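Local coordinates for protein isomerase/lactonizing enzyme (Agrobacterium tumefaciens, PDB 1RVK) that is of unknown function but, as a magnesium-binding member of the enolase superfamily, probably acts on a carboxylate substrate through an enolate-like intermediate, at residues T14-S19 with G28-V33; D141-G146 with L332-L337. One frame throughout, in Å; residues are numbered along the deposited sequence.

The two contacts come in series along the chain, both segments of contact 1 preceding those of contact 2, and their centres lie about 14 Å apart on the same side of the molecule. Contact 1 joins strands 3-15 and 30-42 of the N-terminal domain, where the chain bends into the small two-stranded sheet 17-19 and 25-28. Contact 2 belongs to the barrel: it ties the loop after strand 130-137 to the turn after strand 328-333, two neighbouring parallel strands. They touch where Arg-16 CB packs on Leu-337 CD2 at 3.7 Å. Together they lie where the N-terminal domain meets the barrel, the region that in this superfamily borders the active site.

Contact 1. Residues T14-S19 with G28-V33; sequences TTRRHS and GPAHQV
Thr-15 and His-31 form the antiparallel hydrogen-bonded pair at the heart of this contact: Thr-15 N gives to His-31 O at 3.0 Å, and His-31 N returns to Thr-15 O at 2.9 Å. At the corner, Arg-16 O accepts from Gly-28 N at 2.8 Å, while a weak bond runs from Arg-16 NH2 to Gly-28 O.

Among the side chains, the His-31 ring links both sides of the corner. Its chi1 of 64° turns the ring across to segment 14-19, with its edge at Arg-17 O; NE2 donates almost straight, in the ring plane, to that oxygen at 3.1 Å, though it meets the carbonyl from above its plane. The His-18 ring lies flat on one face of the His-31 ring in an offset stack, centroids 3.7 Å apart and planes at 3°. Val-33 CG2 covers the opposite face near its rim and also meets Thr-15 CG2 at 3.6 Å. Thr-15 OG1 accepts from Arg-17 N, an ST turn at the corner.

In the fold, the contact ends the pairing of strands 3-15 and 30-42. His-18 carries it on into the hairpin by backbone bonding to His-26, and Asp-344 holds Thr-14 N.

Contact 2. Residues D141-G146 with L332-L337; sequences DELEGG and LLHPFL
His-334 and Asp-141 meet through a single hydrogen bond, the one polar link between the two loops. NE2 of His-334 lies 2.8 Å from Asp-141 OD2, which it approaches nearly along the C-O axis, with the bond somewhat bent at the hydrogen (153°); the oxygen sits at the edge of the imidazole, although the carboxylate and ring planes are turned 43° apart. Both partners are held from behind. Asp-141 OD1 accepts from Leu-143 N at 3.0 Å, an Asx turn in which the donor stands above the carboxylate plane, and it also takes Leu-147 N. On the other side, His-334 ND1 receives Phe-336 N at 3.0 Å in the ring plane, which fixes the ring's rotation.

Packing against the type II turn 143-146 accompanies the bond. Leu-143 CD2 packs on Phe-336 CE2 at 3.9 Å, Glu-144 O lies at that ring's edge, and Phe-336 CZ comes 3.4 Å from Gly-146 N. Pro-335 CG rests 3.7 Å from Gly-146 O, which the contact buries without a hydrogen-bond partner in the model, while Gly-146 CA comes close to His-334 CE1.

With ND1 occupied as an acceptor, NE2 is the donor to OD2. The buried bond joins the loops after neighbouring barrel strands 130-137 and 328-333, and both carboxylate oxygens and both ring nitrogens have partners.

Contact 1. Residues T14-S19 with G28-V33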
# COMPACT_ATOMS: atom_id res chain seq x y z
N THR A 14 -5.47 15.38 12.23
CA THR A 14 -5.64 14.83 13.57
C THR A 14 -5.89 13.34 13.45
O THR A 14 -6.83 12.91 12.79
CB THR A 14 -6.83 15.49 14.28
OG1 THR A 14 -6.58 16.90 14.39
CG2 THR A 14 -7.01 14.90 15.67
N THR A 15 -5.04 12.55 14.09
CA THR A 15 -5.15 11.10 14.00
C THR A 15 -4.65 10.40 15.26
O THR A 15 -3.96 11.00 16.09
CB THR A 15 -4.34 10.59 12.79
OG1 THR A 15 -4.38 9.16 12.74
CG2 THR A 15 -2.90 11.05 12.91
N ARG A 16 -5.02 9.13 15.40
CA ARG A 16 -4.58 8.33 16.54
C ARG A 16 -3.57 7.31 16.04
O ARG A 16 -3.14 6.42 16.78
CB ARG A 16 -5.77 7.62 17.20
CG ARG A 16 -6.53 8.52 18.17
CD ARG A 16 -7.80 7.86 18.70
NE ARG A 16 -8.38 8.64 19.78
CZ ARG A 16 -7.93 8.64 21.04
NH1 ARG A 16 -8.53 9.40 21.95
NH2 ARG A 16 -6.89 7.89 21.38
N ARG A 17 -3.18 7.45 14.78
CA ARG A 17 -2.21 6.55 14.19
C ARG A 17 -0.80 7.04 14.49
O ARG A 17 -0.46 8.20 14.22
CB ARG A 17 -2.44 6.46 12.68
CG ARG A 17 -1.61 5.42 11.95
CD ARG A 17 -0.25 5.97 11.58
NE ARG A 17 0.48 5.07 10.68
CZ ARG A 17 1.66 5.34 10.14
NH1 ARG A 17 2.25 6.50 10.40
NH2 ARG A 17 2.24 4.46 9.34
N HIS A 18 0.02 6.17 15.07
CA HIS A 18 1.40 6.48 15.40
C HIS A 18 2.29 5.47 14.69
O HIS A 18 1.81 4.50 14.12
CB HIS A 18 1.66 6.37 16.90
CG HIS A 18 1.09 7.50 17.71
ND1 HIS A 18 -0.26 7.67 17.89
CD2 HIS A 18 1.69 8.50 18.38
CE1 HIS A 18 -0.47 8.73 18.65
NE2 HIS A 18 0.70 9.26 18.96
N SER A 19 3.60 5.71 14.71
CA SER A 19 4.54 4.78 14.09
C SER A 19 5.75 4.67 15.02
O SER A 19 6.28 5.68 15.47
CB SER A 19 4.97 5.29 12.71
OG SER A 19 5.67 6.52 12.81
N GLY A 28 -2.51 5.13 19.14
CA GLY A 28 -2.04 5.83 20.31
C GLY A 28 -2.89 7.04 20.61
O GLY A 28 -4.05 7.11 20.18
N PRO A 29 -2.36 8.02 21.34
CA PRO A 29 -3.11 9.24 21.67
C PRO A 29 -3.45 10.04 20.43
O PRO A 29 -2.73 10.00 19.43
CB PRO A 29 -2.15 10.00 22.58
CG PRO A 29 -1.34 8.90 23.22
CD PRO A 29 -1.08 7.98 22.06
N ALA A 30 -4.56 10.78 20.47
CA ALA A 30 -4.91 11.61 19.33
C ALA A 30 -3.86 12.71 19.30
O ALA A 30 -3.51 13.29 20.33
CB ALA A 30 -6.31 12.21 19.52
N HIS A 31 -3.31 12.97 18.12
CA HIS A 31 -2.30 14.01 17.97
C HIS A 31 -2.33 14.55 16.55
O HIS A 31 -2.97 13.97 15.67
CB HIS A 31 -0.90 13.48 18.31
CG HIS A 31 -0.40 12.41 17.39
ND1 HIS A 31 0.94 12.19 17.16
CD2 HIS A 31 -1.05 11.47 16.67
CE1 HIS A 31 1.10 11.17 16.34
NE2 HIS A 31 -0.10 10.71 16.03
N GLN A 32 -1.65 15.67 16.33
CA GLN A 32 -1.62 16.25 15.00
C GLN A 32 -0.35 15.86 14.27
O GLN A 32 0.76 16.00 14.79
CB GLN A 32 -1.76 17.77 15.08
CG GLN A 32 -3.15 18.20 15.53
CD GLN A 32 -3.41 19.68 15.33
OE1 GLN A 32 -4.52 20.17 15.58
NE2 GLN A 32 -2.40 20.41 14.87
N VAL A 33 -0.52 15.35 13.06
CA VAL A 33 0.59 14.90 12.23
C VAL A 33 0.65 15.73 10.95
O VAL A 33 -0.37 16.02 10.34
CB VAL A 33 0.41 13.42 11.85
CG1 VAL A 33 1.53 12.97 10.92
CG2 VAL A 33 0.40 12.56 13.12

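Contact 2. Residues D141-G146 with L332-L337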
# COMPACT_ATOMS: atom_id res chain seq x y z
N ASP A 141 1.06 -5.38 19.21
CA ASP A 141 1.49 -4.41 20.21
C ASP A 141 1.48 -5.03 21.60
O ASP A 141 1.45 -6.26 21.75
CB ASP A 141 0.59 -3.17 20.18
CG ASP A 141 -0.90 -3.51 20.23
OD1 ASP A 141 -1.30 -4.29 21.12
OD2 ASP A 141 -1.66 -2.99 19.39
N GLU A 142 1.52 -4.18 22.62
CA GLU A 142 1.50 -4.65 24.00
C GLU A 142 0.37 -3.93 24.74
O GLU A 142 0.43 -3.74 25.96
CB GLU A 142 2.86 -4.38 24.65
CG GLU A 142 3.98 -5.21 24.04
CD GLU A 142 5.34 -4.91 24.63
OE1 GLU A 142 5.92 -3.86 24.29
OE2 GLU A 142 5.83 -5.72 25.44
N LEU A 143 -0.66 -3.56 23.98
CA LEU A 143 -1.83 -2.87 24.51
C LEU A 143 -2.88 -3.89 24.94
O LEU A 143 -3.37 -4.67 24.13
CB LEU A 143 -2.43 -1.95 23.45
CG LEU A 143 -1.74 -0.62 23.13
CD1 LEU A 143 -0.25 -0.77 23.16
CD2 LEU A 143 -2.20 -0.13 21.76
N GLU A 144 -3.24 -3.86 26.22
CA GLU A 144 -4.24 -4.78 26.74
C GLU A 144 -5.53 -4.66 25.94
O GLU A 144 -6.07 -3.56 25.80
CB GLU A 144 -4.49 -4.48 28.22
CG GLU A 144 -5.22 -5.58 28.97
CD GLU A 144 -5.28 -5.30 30.46
OE1 GLU A 144 -4.21 -5.08 31.07
OE2 GLU A 144 -6.39 -5.31 31.03
N GLY A 145 -6.02 -5.78 25.42
CA GLY A 145 -7.25 -5.76 24.64
C GLY A 145 -7.06 -5.33 23.20
O GLY A 145 -8.00 -5.35 22.40
N GLY A 146 -5.84 -4.92 22.85
CA GLY A 146 -5.56 -4.50 21.48
C GLY A 146 -5.11 -5.68 20.65
O GLY A 146 -5.93 -6.47 20.19
N LEU A 332 -4.23 -0.04 7.47
CA LEU A 332 -4.24 -1.05 8.52
C LEU A 332 -5.35 -0.86 9.55
O LEU A 332 -5.74 0.27 9.87
CB LEU A 332 -2.87 -1.07 9.22
CG LEU A 332 -1.71 -1.40 8.27
CD1 LEU A 332 -0.39 -1.34 9.01
CD2 LEU A 332 -1.93 -2.77 7.66
N LEU A 333 -5.83 -1.98 10.08
CA LEU A 333 -6.93 -2.01 11.06
C LEU A 333 -6.51 -2.38 12.48
O LEU A 333 -5.53 -3.11 12.68
CB LEU A 333 -8.00 -3.00 10.59
CG LEU A 333 -9.08 -2.64 9.56
CD1 LEU A 333 -8.69 -1.46 8.71
CD2 LEU A 333 -9.36 -3.87 8.72
N HIS A 334 -7.27 -1.90 13.45
CA HIS A 334 -7.01 -2.16 14.86
C HIS A 334 -8.32 -2.01 15.63
O HIS A 334 -9.12 -1.13 15.32
CB HIS A 334 -5.96 -1.18 15.40
CG HIS A 334 -5.41 -1.55 16.74
ND1 HIS A 334 -6.13 -1.41 17.91
CD2 HIS A 334 -4.22 -2.07 17.10
CE1 HIS A 334 -5.41 -1.83 18.93
NE2 HIS A 334 -4.24 -2.24 18.47
N PRO A 335 -8.56 -2.86 16.63
CA PRO A 335 -9.81 -2.73 17.38
C PRO A 335 -10.06 -1.37 18.02
O PRO A 335 -11.21 -0.98 18.22
CB PRO A 335 -9.73 -3.87 18.41
CG PRO A 335 -8.24 -4.14 18.54
CD PRO A 335 -7.76 -4.00 17.12
N PHE A 336 -9.00 -0.63 18.33
CA PHE A 336 -9.17 0.68 18.97
C PHE A 336 -9.48 1.79 17.98
O PHE A 336 -9.84 2.90 18.38
CB PHE A 336 -7.91 1.08 19.74
CG PHE A 336 -7.54 0.13 20.85
CD1 PHE A 336 -8.39 -0.90 21.23
CD2 PHE A 336 -6.32 0.28 21.51
CE1 PHE A 336 -8.04 -1.77 22.26
CE2 PHE A 336 -5.96 -0.59 22.54
CZ PHE A 336 -6.82 -1.62 22.91
N LEU A 337 -9.36 1.50 16.68
CA LEU A 337 -9.59 2.51 15.66
C LEU A 337 -10.77 2.19 14.74
O LEU A 337 -11.08 1.02 14.50
CB LEU A 337 -8.33 2.69 14.81
CG LEU A 337 -7.03 2.97 15.57
CD1 LEU A 337 -5.86 3.00 14.59
CD2 LEU A 337 -7.15 4.30 16.30